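PDB 7KR6: glycoside hydrolase family 16 protein from Bacteroides ovatus, which probably hydrolyses beta-glucan chains from within as an endo-glucanase, and here holds a fluorinated glucan inhibitor in its cleft. Local coordinates for residues T51-H55 with Y67-V72; K102-S106 with G133-K137; G123-P127 with A239-T245; Q138-C142 with H170-A175. The protein carries 1 engineered substitution. All coordinates share one frame; numbering follows the deposited sequence.

Interaction 1: T51-H55 with Y67-V72; sequences TKETH and YDAAHV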
loop_
_atom_site.group_PDB
_atom_site.type_symbol
_atom_site.label_atom_id
_atom_site.label_comp_id
_atom_site.label_asym_id
_atom_site.label_seq_id
_atom_site.Cartn_x
_atom_site.Cartn_y
_atom_site.Cartn_z
ATOM N N THR A 51 -16.111 8.589 22.787
ATOM C CA THR A 51 -15.174 8.241 23.846
ATOM C C THR A 51 -13.797 8.755 23.430
ATOM O O THR A 51 -13.362 8.402 22.321
ATOM C CB THR A 51 -15.153 6.738 24.084
ATOM O OG1 THR A 51 -16.524 6.371 24.201
ATOM C CG2 THR A 51 -14.329 6.304 25.271
ATOM N N LYS A 52 -13.158 9.527 24.293
ATOM C CA LYS A 52 -11.720 9.855 24.181
ATOM C C LYS A 52 -10.871 8.649 24.552
ATOM O O LYS A 52 -11.148 7.976 25.540
ATOM C CB LYS A 52 -11.358 11.056 25.069
ATOM C CG LYS A 52 -12.213 12.281 24.845
ATOM C CD LYS A 52 -11.799 13.420 25.725
ATOM C CE LYS A 52 -12.638 14.659 25.578
ATOM N NZ LYS A 52 -12.008 15.792 26.318
ATOM N N GLU A 53 -9.827 8.381 23.763
ATOM C CA GLU A 53 -8.949 7.220 23.965
ATOM C C GLU A 53 -7.705 7.663 24.705
ATOM O O GLU A 53 -7.233 8.827 24.508
ATOM C CB GLU A 53 -8.609 6.493 22.649
ATOM C CG GLU A 53 -9.836 5.917 21.991
ATOM C CD GLU A 53 -9.526 5.009 20.808
ATOM O OE1 GLU A 53 -8.545 4.276 20.909
ATOM O OE2 GLU A 53 -10.239 5.080 19.800
ATOM N N THR A 54 -7.188 6.730 25.498
ATOM C CA THR A 54 -5.939 6.857 26.287
ATOM C C THR A 54 -5.035 5.679 25.981
ATOM O O THR A 54 -5.437 4.526 26.224
ATOM C CB THR A 54 -6.180 6.900 27.805
ATOM O OG1 THR A 54 -7.045 8.002 28.054
ATOM C CG2 THR A 54 -4.869 7.061 28.546
ATOM N N HIS A 55 -3.863 5.932 25.414
ATOM C CA HIS A 55 -2.927 4.848 25.068
ATOM C C HIS A 55 -1.497 5.375 25.188
ATOM O O HIS A 55 -1.285 6.576 24.947
ATOM C CB HIS A 55 -3.122 4.332 23.625
ATOM C CG HIS A 55 -4.502 3.888 23.274
ATOM N ND1 HIS A 55 -5.000 2.646 23.645
ATOM C CD2 HIS A 55 -5.483 4.502 22.565
ATOM C CE1 HIS A 55 -6.229 2.516 23.169
ATOM N NE2 HIS A 55 -6.549 3.638 22.484
ATOM N N TYR A 67 -1.884 8.878 23.279
ATOM C CA TYR A 67 -3.205 9.523 23.215
ATOM C C TYR A 67 -3.682 9.820 24.643
ATOM O O TYR A 67 -3.513 8.912 25.522
ATOM C CB TYR A 67 -4.188 8.615 22.488
ATOM C CG TYR A 67 -3.993 8.536 20.980
ATOM C CD1 TYR A 67 -4.055 9.688 20.217
ATOM C CD2 TYR A 67 -3.806 7.328 20.333
ATOM C CE1 TYR A 67 -3.945 9.648 18.830
ATOM C CE2 TYR A 67 -3.714 7.271 18.952
ATOM C CZ TYR A 67 -3.794 8.432 18.203
ATOM O OH TYR A 67 -3.690 8.380 16.826
ATOM N N ASP A 68 -4.296 10.953 24.844
ATOM C CA ASP A 68 -4.918 11.249 26.162
ATOM C C ASP A 68 -6.087 12.193 26.023
ATOM O O ASP A 68 -6.315 12.803 24.962
ATOM C CB ASP A 68 -3.897 11.649 27.213
ATOM C CG ASP A 68 -3.245 12.987 26.989
ATOM O OD1 ASP A 68 -3.889 13.874 26.411
ATOM O OD2 ASP A 68 -2.107 13.133 27.457
ATOM N N ALA A 69 -6.877 12.247 27.090
ATOM C CA ALA A 69 -8.145 12.985 27.025
ATOM C C ALA A 69 -7.862 14.485 26.916
ATOM O O ALA A 69 -8.696 15.203 26.360
ATOM C CB ALA A 69 -8.996 12.632 28.220
ATOM N N ALA A 70 -6.756 14.968 27.482
ATOM C CA ALA A 70 -6.462 16.417 27.486
ATOM C C ALA A 70 -6.236 16.932 26.060
ATOM O O ALA A 70 -6.297 18.164 25.860
ATOM C CB ALA A 70 -5.259 16.705 28.348
ATOM N N HIS A 71 -5.916 16.048 25.106
ATOM C CA HIS A 71 -5.596 16.496 23.735
ATOM C C HIS A 71 -6.810 16.358 22.826
ATOM O O HIS A 71 -6.643 16.398 21.579
ATOM C CB HIS A 71 -4.317 15.793 23.289
ATOM C CG HIS A 71 -3.132 16.370 23.988
ATOM N ND1 HIS A 71 -2.750 15.967 25.278
ATOM C CD2 HIS A 71 -2.254 17.331 23.619
ATOM C CE1 HIS A 71 -1.673 16.653 25.657
ATOM N NE2 HIS A 71 -1.358 17.495 24.666
ATOM N N VAL A 72 -7.983 16.138 23.405
ATOM C CA VAL A 72 -9.280 16.222 22.698
ATOM C C VAL A 72 -10.052 17.358 23.363
ATOM O O VAL A 72 -10.215 17.325 24.617
ATOM C CB VAL A 72 -10.057 14.898 22.764
ATOM C CG1 VAL A 72 -11.335 15.017 21.965
ATOM C CG2 VAL A 72 -9.213 13.718 22.277
HETATM O O HOH W 1 -7.311 11.077 22.955
HETATM O O HOH W 2 -6.343 10.341 29.234
#

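Interaction 2: K102-S106 with G133-K137; sequences KGKKS and GDNDK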
loop_
_atom_site.group_PDB
_atom_site.type_symbol
_atom_site.label_atom_id
_atom_site.label_comp_id
_atom_site.label_asym_id
_atom_site.label_seq_id
_atom_site.Cartn_x
_atom_site.Cartn_y
_atom_site.Cartn_z
ATOM N N LYS A 102 -17.641 3.724 19.298
ATOM C CA LYS A 102 -17.924 2.272 19.509
ATOM C C LYS A 102 -18.946 2.113 20.632
ATOM O O LYS A 102 -18.782 2.751 21.725
ATOM C CB LYS A 102 -16.681 1.490 19.905
ATOM C CG LYS A 102 -16.844 -0.013 19.896
ATOM C CD LYS A 102 -15.587 -0.695 20.253
ATOM C CE LYS A 102 -15.626 -2.184 20.001
ATOM N NZ LYS A 102 -16.788 -2.763 20.691
ATOM N N GLY A 103 -19.956 1.293 20.359
ATOM C CA GLY A 103 -20.987 1.009 21.383
ATOM C C GLY A 103 -21.947 2.177 21.578
ATOM O O GLY A 103 -22.817 2.072 22.497
ATOM N N LYS A 104 -21.820 3.281 20.840
ATOM C CA LYS A 104 -22.617 4.523 21.026
ATOM C C LYS A 104 -23.290 4.960 19.723
ATOM O O LYS A 104 -24.465 5.397 19.735
ATOM C CB LYS A 104 -21.768 5.637 21.645
ATOM C CG LYS A 104 -21.147 5.310 22.990
ATOM C CD LYS A 104 -20.302 6.450 23.593
ATOM C CE LYS A 104 -19.793 6.128 25.000
ATOM N NZ LYS A 104 -18.895 7.174 25.516
ATOM N N LYS A 105 -22.580 4.962 18.589
ATOM C CA LYS A 105 -23.189 5.386 17.320
ATOM C C LYS A 105 -22.568 4.519 16.234
ATOM O O LYS A 105 -21.341 4.637 15.963
ATOM C CB LYS A 105 -22.933 6.859 17.035
ATOM C CG LYS A 105 -23.716 7.448 15.886
ATOM C CD LYS A 105 -25.233 7.468 16.055
ATOM C CE LYS A 105 -25.640 7.895 17.451
ATOM N NZ LYS A 105 -27.087 8.202 17.550
ATOM N N SER A 106 -23.387 3.731 15.584
ATOM C CA SER A 106 -22.927 2.857 14.483
ATOM C C SER A 106 -24.029 2.757 13.434
ATOM O O SER A 106 -25.175 3.123 13.721
ATOM C CB SER A 106 -22.473 1.535 14.969
ATOM O OG SER A 106 -23.561 0.759 15.500
ATOM N N GLY A 133 -15.776 -2.064 12.490
ATOM C CA GLY A 133 -16.992 -2.817 12.829
ATOM C C GLY A 133 -17.327 -2.729 14.304
ATOM O O GLY A 133 -16.474 -2.891 15.155
ATOM N N ASP A 134 -18.594 -2.448 14.588
ATOM C CA ASP A 134 -19.139 -2.248 15.967
ATOM C C ASP A 134 -19.469 -3.626 16.554
ATOM O O ASP A 134 -20.669 -3.938 16.693
ATOM C CB ASP A 134 -20.314 -1.286 15.887
ATOM C CG ASP A 134 -20.836 -0.818 17.238
ATOM O OD1 ASP A 134 -20.014 -0.666 18.148
ATOM O OD2 ASP A 134 -22.086 -0.663 17.360
ATOM N N ASN A 135 -18.454 -4.433 16.798
ATOM C CA ASN A 135 -18.578 -5.813 17.323
ATOM C C ASN A 135 -17.373 -6.011 18.225
ATOM O O ASN A 135 -16.526 -5.096 18.304
ATOM C CB ASN A 135 -18.705 -6.803 16.160
ATOM C CG ASN A 135 -17.520 -6.721 15.224
ATOM O OD1 ASN A 135 -16.403 -6.920 15.650
ATOM N ND2 ASN A 135 -17.766 -6.440 13.951
ATOM N N ASP A 136 -17.219 -7.198 18.784
ATOM C CA ASP A 136 -16.096 -7.449 19.705
ATOM C C ASP A 136 -15.021 -8.304 19.033
ATOM O O ASP A 136 -14.159 -8.836 19.761
ATOM C CB ASP A 136 -16.622 -8.025 21.020
ATOM C CG ASP A 136 -17.269 -6.962 21.897
ATOM O OD1 ASP A 136 -16.774 -5.772 21.914
ATOM O OD2 ASP A 136 -18.257 -7.321 22.560
ATOM N N LYS A 137 -14.952 -8.330 17.695
ATOM C CA LYS A 137 -13.839 -9.022 17.002
ATOM C C LYS A 137 -12.608 -8.127 17.053
ATOM O O LYS A 137 -12.791 -6.930 17.058
ATOM C CB LYS A 137 -14.234 -9.388 15.577
ATOM C CG LYS A 137 -15.471 -10.265 15.520
ATOM C CD LYS A 137 -15.725 -10.843 14.182
ATOM C CE LYS A 137 -16.617 -12.064 14.224
ATOM N NZ LYS A 137 -18.012 -11.694 13.878
HETATM O O HOH W 3 -19.451 -2.303 20.085
#

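Interaction 3: G123-P127 with A239-T245; sequences GGLWP and AVGGAFT. With G2F (2-deoxy-2-fluoro-alpha-D-glucopyranose), chain C.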
loop_
_atom_site.group_PDB
_atom_site.type_symbol
_atom_site.label_atom_id
_atom_site.label_comp_id
_atom_site.label_asym_id
_atom_site.label_seq_id
_atom_site.Cartn_x
_atom_site.Cartn_y
_atom_site.Cartn_z
ATOM N N GLY A 123 6.515 15.763 7.414
ATOM C CA GLY A 123 7.453 15.457 8.518
ATOM C C GLY A 123 6.856 14.624 9.623
ATOM O O GLY A 123 7.445 14.530 10.707
ATOM N N GLY A 124 5.727 13.959 9.362
ATOM C CA GLY A 124 5.304 12.854 10.226
ATOM C C GLY A 124 3.906 12.946 10.829
ATOM O O GLY A 124 3.545 11.968 11.520
ATOM N N LEU A 125 3.109 13.963 10.553
ATOM C CA LEU A 125 1.710 13.957 11.092
ATOM C C LEU A 125 0.855 13.007 10.249
ATOM O O LEU A 125 1.075 12.884 9.014
ATOM C CB LEU A 125 1.144 15.362 11.119
ATOM C CG LEU A 125 1.928 16.434 11.895
ATOM C CD1 LEU A 125 1.131 17.729 11.920
ATOM C CD2 LEU A 125 2.215 15.946 13.295
ATOM N N TRP A 126 -0.078 12.306 10.904
ATOM C CA TRP A 126 -0.904 11.267 10.269
ATOM C C TRP A 126 -2.331 11.384 10.774
ATOM O O TRP A 126 -2.787 10.586 11.636
ATOM C CB TRP A 126 -0.249 9.919 10.560
ATOM C CG TRP A 126 -0.948 8.715 10.034
ATOM C CD1 TRP A 126 -1.948 8.627 9.105
ATOM C CD2 TRP A 126 -0.630 7.371 10.416
ATOM N NE1 TRP A 126 -2.302 7.313 8.916
ATOM C CE2 TRP A 126 -1.515 6.530 9.718
ATOM C CE3 TRP A 126 0.257 6.808 11.346
ATOM C CZ2 TRP A 126 -1.502 5.151 9.888
ATOM C CZ3 TRP A 126 0.277 5.443 11.504
ATOM C CH2 TRP A 126 -0.585 4.635 10.781
ATOM N N PRO A 127 -3.082 12.350 10.236
ATOM C CA PRO A 127 -4.521 12.456 10.535
ATOM C C PRO A 127 -5.316 11.399 9.784
ATOM O O PRO A 127 -4.932 11.036 8.660
ATOM C CB PRO A 127 -4.912 13.793 9.935
ATOM C CG PRO A 127 -3.892 14.009 8.797
ATOM C CD PRO A 127 -2.609 13.427 9.344
ATOM N N ALA A 239 -2.426 11.003 14.542
ATOM C CA ALA A 239 -1.238 10.234 14.943
ATOM C C ALA A 239 -0.016 11.085 14.594
ATOM O O ALA A 239 -0.139 11.993 13.741
ATOM C CB ALA A 239 -1.195 8.877 14.287
ATOM N N VAL A 240 1.070 10.827 15.320
ATOM C CA VAL A 240 2.401 11.437 15.040
ATOM C C VAL A 240 3.412 10.314 14.823
ATOM O O VAL A 240 3.668 9.470 15.750
ATOM C CB VAL A 240 2.810 12.363 16.195
ATOM C CG1 VAL A 240 4.088 13.106 15.856
ATOM C CG2 VAL A 240 1.694 13.318 16.574
ATOM N N GLY A 241 4.029 10.285 13.630
ATOM C CA GLY A 241 4.854 9.144 13.235
ATOM C C GLY A 241 4.050 7.866 13.073
ATOM O O GLY A 241 2.823 7.922 13.152
ATOM N N GLY A 242 4.745 6.761 12.957
ATOM C CA GLY A 242 4.159 5.470 12.599
ATOM C C GLY A 242 4.678 4.996 11.254
ATOM O O GLY A 242 5.068 5.814 10.397
ATOM N N ALA A 243 4.564 3.701 11.011
ATOM C CA ALA A 243 5.106 3.059 9.796
ATOM C C ALA A 243 4.558 3.721 8.529
ATOM O O ALA A 243 5.313 3.892 7.580
ATOM C CB ALA A 243 4.802 1.607 9.762
ATOM N N PHE A 244 3.276 4.088 8.524
ATOM C CA PHE A 244 2.624 4.744 7.375
ATOM C C PHE A 244 3.403 5.969 6.926
ATOM O O PHE A 244 3.484 6.223 5.704
ATOM C CB PHE A 244 1.205 5.079 7.802
ATOM C CG PHE A 244 0.387 5.808 6.785
ATOM C CD1 PHE A 244 -0.231 5.114 5.755
ATOM C CD2 PHE A 244 0.185 7.156 6.924
ATOM C CE1 PHE A 244 -1.053 5.785 4.855
ATOM C CE2 PHE A 244 -0.661 7.815 6.049
ATOM C CZ PHE A 244 -1.265 7.129 5.011
ATOM N N THR A 245 3.947 6.713 7.879
ATOM C CA THR A 245 4.624 8.006 7.596
ATOM C C THR A 245 6.108 7.753 7.253
ATOM O O THR A 245 6.748 8.683 6.733
ATOM C CB THR A 245 4.573 8.940 8.793
ATOM O OG1 THR A 245 5.458 8.463 9.817
ATOM C CG2 THR A 245 3.189 9.137 9.379
HETATM C C1 G2F C . -6.499 1.718 9.279
HETATM C C2 G2F C . -5.394 0.977 9.950
HETATM C C3 G2F C . -5.219 1.416 11.389
HETATM C C4 G2F C . -4.930 2.896 11.388
HETATM C C5 G2F C . -6.165 3.591 10.733
HETATM C C6 G2F C . -6.159 5.102 10.698
HETATM O O3 G2F C . -4.182 0.665 12.010
HETATM O O4 G2F C . -4.701 3.313 12.780
HETATM O O5 G2F C . -6.383 3.145 9.380
HETATM O O6 G2F C . -4.882 5.584 10.134
HETATM F F2 G2F C . -5.619 -0.424 9.787
#

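Interaction 4: Q138-C142 with H170-A175; sequences QWPAC and HYGPSA. With BGC (beta-D-glucopyranose), chain B; G2F (2-deoxy-2-fluoro-alpha-D-glucopyranose), chain C; BGC (beta-D-glucopyranose), chain D.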
loop_
_atom_site.group_PDB
_atom_site.type_symbol
_atom_site.label_atom_id
_atom_site.label_comp_id
_atom_site.label_asym_id
_atom_site.label_seq_id
_atom_site.Cartn_x
_atom_site.Cartn_y
_atom_site.Cartn_z
ATOM N N GLN A 138 -11.435 -8.723 17.196
ATOM C CA GLN A 138 -10.182 -7.942 17.240
ATOM C C GLN A 138 -9.847 -7.575 15.791
ATOM O O GLN A 138 -10.078 -8.467 14.925
ATOM C CB GLN A 138 -9.037 -8.730 17.864
ATOM C CG GLN A 138 -7.886 -7.806 18.237
ATOM C CD GLN A 138 -6.883 -8.460 19.148
ATOM O OE1 GLN A 138 -7.050 -9.614 19.547
ATOM N NE2 GLN A 138 -5.815 -7.737 19.442
ATOM N N TRP A 139 -9.352 -6.344 15.573
ATOM C CA TRP A 139 -8.806 -5.916 14.250
ATOM C C TRP A 139 -7.915 -7.039 13.757
ATOM O O TRP A 139 -7.110 -7.569 14.519
ATOM C CB TRP A 139 -8.032 -4.586 14.373
ATOM C CG TRP A 139 -7.549 -4.006 13.074
ATOM C CD1 TRP A 139 -8.135 -3.023 12.305
ATOM C CD2 TRP A 139 -6.338 -4.363 12.398
ATOM N NE1 TRP A 139 -7.395 -2.792 11.179
ATOM C CE2 TRP A 139 -6.254 -3.568 11.231
ATOM C CE3 TRP A 139 -5.325 -5.291 12.671
ATOM C CZ2 TRP A 139 -5.206 -3.708 10.338
ATOM C CZ3 TRP A 139 -4.273 -5.406 11.793
ATOM C CH2 TRP A 139 -4.224 -4.629 10.637
ATOM N N PRO A 140 -7.923 -7.421 12.459
ATOM C CA PRO A 140 -8.746 -6.798 11.432
ATOM C C PRO A 140 -10.094 -7.474 11.208
ATOM O O PRO A 140 -10.804 -7.107 10.301
ATOM C CB PRO A 140 -7.883 -6.998 10.175
ATOM C CG PRO A 140 -7.224 -8.334 10.392
ATOM C CD PRO A 140 -7.011 -8.409 11.890
ATOM N N ALA A 141 -10.449 -8.457 12.035
ATOM C CA ALA A 141 -11.710 -9.195 11.806
ATOM C C ALA A 141 -12.942 -8.321 12.062
ATOM O O ALA A 141 -14.045 -8.701 11.636
ATOM C CB ALA A 141 -11.705 -10.422 12.689
ATOM N N CYS A 142 -12.820 -7.187 12.774
ATOM C CA CYS A 142 -13.947 -6.238 12.911
ATOM C C CYS A 142 -14.159 -5.476 11.597
ATOM O O CYS A 142 -15.238 -4.961 11.412
ATOM C CB CYS A 142 -13.702 -5.260 14.035
ATOM S SG CYS A 142 -12.119 -4.389 13.893
ATOM N N HIS A 170 -9.241 -2.804 5.442
ATOM C CA HIS A 170 -8.523 -3.904 6.107
ATOM C C HIS A 170 -9.556 -4.913 6.625
ATOM O O HIS A 170 -10.589 -4.499 7.130
ATOM C CB HIS A 170 -7.698 -3.390 7.266
ATOM C CG HIS A 170 -6.693 -2.349 6.925
ATOM N ND1 HIS A 170 -5.331 -2.612 6.957
ATOM C CD2 HIS A 170 -6.847 -1.057 6.595
ATOM C CE1 HIS A 170 -4.695 -1.501 6.666
ATOM N NE2 HIS A 170 -5.588 -0.526 6.442
ATOM N N TYR A 171 -9.248 -6.189 6.523
ATOM C CA TYR A 171 -10.203 -7.263 6.839
ATOM C C TYR A 171 -9.430 -8.571 6.947
ATOM O O TYR A 171 -8.197 -8.593 6.866
ATOM C CB TYR A 171 -11.313 -7.232 5.785
ATOM C CG TYR A 171 -10.841 -7.348 4.363
ATOM C CD1 TYR A 171 -10.439 -6.228 3.661
ATOM C CD2 TYR A 171 -10.772 -8.575 3.700
ATOM C CE1 TYR A 171 -9.958 -6.319 2.366
ATOM C CE2 TYR A 171 -10.338 -8.682 2.391
ATOM C CZ TYR A 171 -9.919 -7.541 1.708
ATOM O OH TYR A 171 -9.494 -7.650 0.395
ATOM N N GLY A 172 -10.154 -9.650 7.229
ATOM C CA GLY A 172 -9.547 -10.987 7.398
ATOM C C GLY A 172 -9.762 -11.479 8.814
ATOM O O GLY A 172 -10.065 -10.692 9.700
ATOM N N PRO A 173 -9.719 -12.817 9.015
ATOM C CA PRO A 173 -10.157 -13.372 10.285
ATOM C C PRO A 173 -9.223 -13.193 11.486
ATOM O O PRO A 173 -9.709 -13.409 12.628
ATOM C CB PRO A 173 -10.374 -14.862 9.962
ATOM C CG PRO A 173 -9.482 -15.133 8.774
ATOM C CD PRO A 173 -9.479 -13.825 7.983
ATOM N N SER A 174 -7.974 -12.777 11.280
ATOM C CA SER A 174 -6.988 -12.548 12.356
ATOM C C SER A 174 -5.872 -11.663 11.818
ATOM O O SER A 174 -5.810 -11.520 10.597
ATOM C CB SER A 174 -6.404 -13.872 12.808
ATOM O OG SER A 174 -5.535 -14.333 11.784
ATOM N N ALA A 175 -4.983 -11.189 12.685
ATOM C CA ALA A 175 -3.795 -10.398 12.305
ATOM C C ALA A 175 -2.900 -11.248 11.395
ATOM O O ALA A 175 -2.313 -10.686 10.440
ATOM C CB ALA A 175 -3.030 -9.915 13.512
HETATM C C2 BGC B . -3.287 -1.159 13.278
HETATM C C3 BGC B . -3.803 -2.292 14.203
HETATM C C4 BGC B . -4.835 -1.805 15.196
HETATM C C5 BGC B . -5.995 -1.062 14.503
HETATM C C6 BGC B . -7.019 -0.457 15.430
HETATM C C1 BGC B . -4.519 -0.493 12.725
HETATM O O2 BGC B . -2.418 -1.608 12.281
HETATM O O3 BGC B . -2.626 -2.830 14.816
HETATM O O4 BGC B . -5.338 -2.943 15.949
HETATM O O5 BGC B . -5.412 0.014 13.703
HETATM O O6 BGC B . -6.399 0.501 16.323
HETATM C C1 G2F C . -6.499 1.718 9.279
HETATM C C2 G2F C . -5.394 0.977 9.950
HETATM C C3 G2F C . -5.219 1.416 11.389
HETATM C C4 G2F C . -4.930 2.896 11.388
HETATM C C5 G2F C . -6.165 3.591 10.733
HETATM C C6 G2F C . -6.159 5.102 10.698
HETATM O O3 G2F C . -4.182 0.665 12.010
HETATM O O4 G2F C . -4.701 3.313 12.780
HETATM O O5 G2F C . -6.383 3.145 9.380
HETATM O O6 G2F C . -4.882 5.584 10.134
HETATM F F2 G2F C . -5.619 -0.424 9.787
HETATM C C2 BGC D . -6.230 -3.879 17.892
HETATM C C3 BGC D . -6.005 -4.012 19.397
HETATM C C4 BGC D . -4.558 -4.307 19.651
HETATM C C5 BGC D . -3.680 -3.242 18.980
HETATM C C6 BGC D . -2.219 -3.513 19.223
HETATM C C1 BGC D . -5.304 -2.795 17.305
HETATM O O2 BGC D . -7.574 -3.505 17.665
HETATM O O3 BGC D . -6.762 -5.151 19.792
HETATM O O4 BGC D . -4.322 -4.215 21.067
HETATM O O5 BGC D . -3.980 -3.203 17.574
HETATM O O6 BGC D . -1.742 -4.708 18.626
#

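Interaction 1: T51-H55 with Y67-V72
The imidazole of His55 turns its edge to the phenol of Tyr67, CD2 of His55 4.0 Å from CD2 of Tyr67, near the imidazole plane but oblique to the phenol. NE2 of His55 donates to OE1 of Glu53 at 2.6 Å, nearly in the ring plane and on the anti lone pair of that oxygen. Trp59 stacked on the imidazole, with Arg98 and Asn100 on OE2 of Glu53, helps fix ring and carboxylate. The backbones of His55 and Tyr67 form a single antiparallel hydrogen-bonded pair, N of His55 to O of Tyr67 at 3.0 Å and N of Tyr67 to O of His55 at 2.9 Å, beside strands 93-107 and 232-240 of the GH16 beta-sandwich, where OH of Tyr67 bonds Asn237. Direct backbone bonds stop here although the chains stay close: CA of Thr54 faces O of Tyr67 at 3.3 Å, while one water joins O of Glu53 to O of Asp68 and another OG1 of Thr54 to N of Ala69. The Lys52 chain, extended beyond CG, runs antiparallel to the Val72 side chain until NZ bonds O of Val72 at 2.9 Å from above the carbonyl plane and, weakly, O of Ala69, where the short 3-10 turn begins.

Interaction 2: K102-S106 with G133-K137
Lys102, Gly103 and Ser106 meet Asp134 and Asp136 in a polar surface contact, where an irregular stretch near the end of strand 93-107 faces the loop that follows strand 125-133. Asp134 is the central acceptor. Its CG stands anti to the backbone N (chi1 -171°), and this carries the carboxylate to N of Gly103 and OG of Ser106. OD1 takes the N-H of Gly103 at 3.0 Å on its syn side, 27° out of the carboxylate plane, while OD2 receives OG of Ser106 at 2.8 Å from above the plane. The Ser106 hydroxyl and its CB thus lie against the same carboxylate oxygen. Lys102 crosses Asp134 at a slant, CG 3.7 Å from OD1 of Asp134, and bends at its last torsion (chi4 -54°) so that NZ arrives at Asp136. There it makes a salt bridge of 3.2 Å to OD1 of Asp136, together with a weak bond of 3.3 Å to O of Asn135. One water accepts from NZ of Lys102 and donates to OD1 of Asp134, joining the ammonium to a carboxylate it does not touch. On the loop side, OD1 of Asn135 accepts from N of Lys137, an Asx turn that spans Asp136. Tyr233 packs against both Lys102 and Asp134. With a serine hydroxyl, a peptide N-H and a water all donating to Asp134, and a lysine close by, the carboxylate is probably stabilised in its charged form.

Interaction 3: G123-P127 with A239-T245
Trp126 and Phe244 lie nearly flat on one another and make the tight half of this contact. The Phe244 ring is offset over the five-membered ring of Trp126, centroids 4.1 Å apart and planes 18° from parallel, with CD2 of Phe244 only 3.2 Å from NE1 of Trp126. CB of Phe244 continues the overlap as a CH-pi contact, 3.5 Å from the centroid of the six-membered ring, so both rings of the indole are met on one face. The indole lies there because CG of Trp126 is anti to the backbone N (chi1 178°), sending the ring out past Ala239, whose CB is 3.9 Å from CE3 of Trp126. O of Gly241 abuts the indole edge 3.3 Å from CE3 of Trp126, buried without a hydrogen-bonding partner. Backbone bonds secure the base: Trp126 and Ala239 form an antiparallel hydrogen-bonded pair, and N of Gly241 donates to O of Gly124 at 2.7 Å. Leu125 and Val240, the next pair, turn their side chains to the other side of the sheet. At the short 3-10 turn 243-245, O of Gly242 is gripped by both N and OG1 of Thr245. The looser side is the outer side of this turn, where Ala243 sits exposed and Phe244 partly so. Toward the ligand, NE1 of Trp126 approaches O6 of the fluoroglucose at 3.3 Å, without forming a hydrogen bond. An aromatic residue on a sheet strand lining a sugar site is in keeping with the concave, glycan-binding face of the GH16 beta-jelly-roll.

Interaction 4: Q138-C142 with H170-A175
The backbone at Pro140 and Ala141, bent by a cis peptide bond before the proline, passes close beside Tyr171 to Pro173 without a hydrogen bond across; instead CA of Tyr171 faces O of Pro140 at 3.5 Å and CA of Ala141 faces O of Gly172 at 3.1 Å. The Pro140 ring points into the bend of the other segment, where its CD packs 3.4 Å from C of Ser174. CB of Ala141 rests between the carbonyls of Gly172 and Pro173. Trp139 turns the other way, to the sugars. CB of Pro140 sits over the centre of one indole face, and the chain B glucose lies on the opposite face, its C5 3.6 Å from CG of Trp139: the usual aromatic platform for a pyranose. NE1 of Trp139, buried with no hydrogen-bonding partner in the model, lies 3.3 Å from F2 of the fluoroglucose. At the indole edge, CZ2 of Trp139 is 3.6 Å from ND1 of His170, the two rings inclined at 48°, neither stacked nor edge-to-face. The His170 ring in turn presents a face to the fluorine: F2 lies over its centre, 3.3 Å from NE2 of His170. ND1 of His170 is hydrogen-bonded to NE2 of His178, which helps fix the imidazole's rotation. Gln138, in an extended chain, adds a weak bond to O3 of the chain D glucose. Trp139 and His170 both touch Glu144 on strand 144-150, and strand 179-186 flanks His170 and Tyr171; Tyr183 of the second subunit also packs on Tyr171.

In the fold
The four contacts grade from core to surface. Interaction 3 is buried and combines strand pairing with aromatic stacking, whereas interaction 2 is a surface contact of charges, hydroxyl and water. Interactions 1 and 4 lie between, partly buried: the first relies on backbone pairing, lysine reach and bridging water, the fourth on proline packing, carbonyl contacts and an indole laid against a sugar. Interactions 1 and 2 meet where OG1 of Thr51 probably bonds NZ of Lys104, on neighbouring strands 51-52 and 93-107; interactions 1 and 3 touch through Tyr67 and Ala239. Residues of 133-137 pack on Cys142, joining interactions 2 and 4. Interactions 3 and 4, without touching each other, both reach the fluoroglucose.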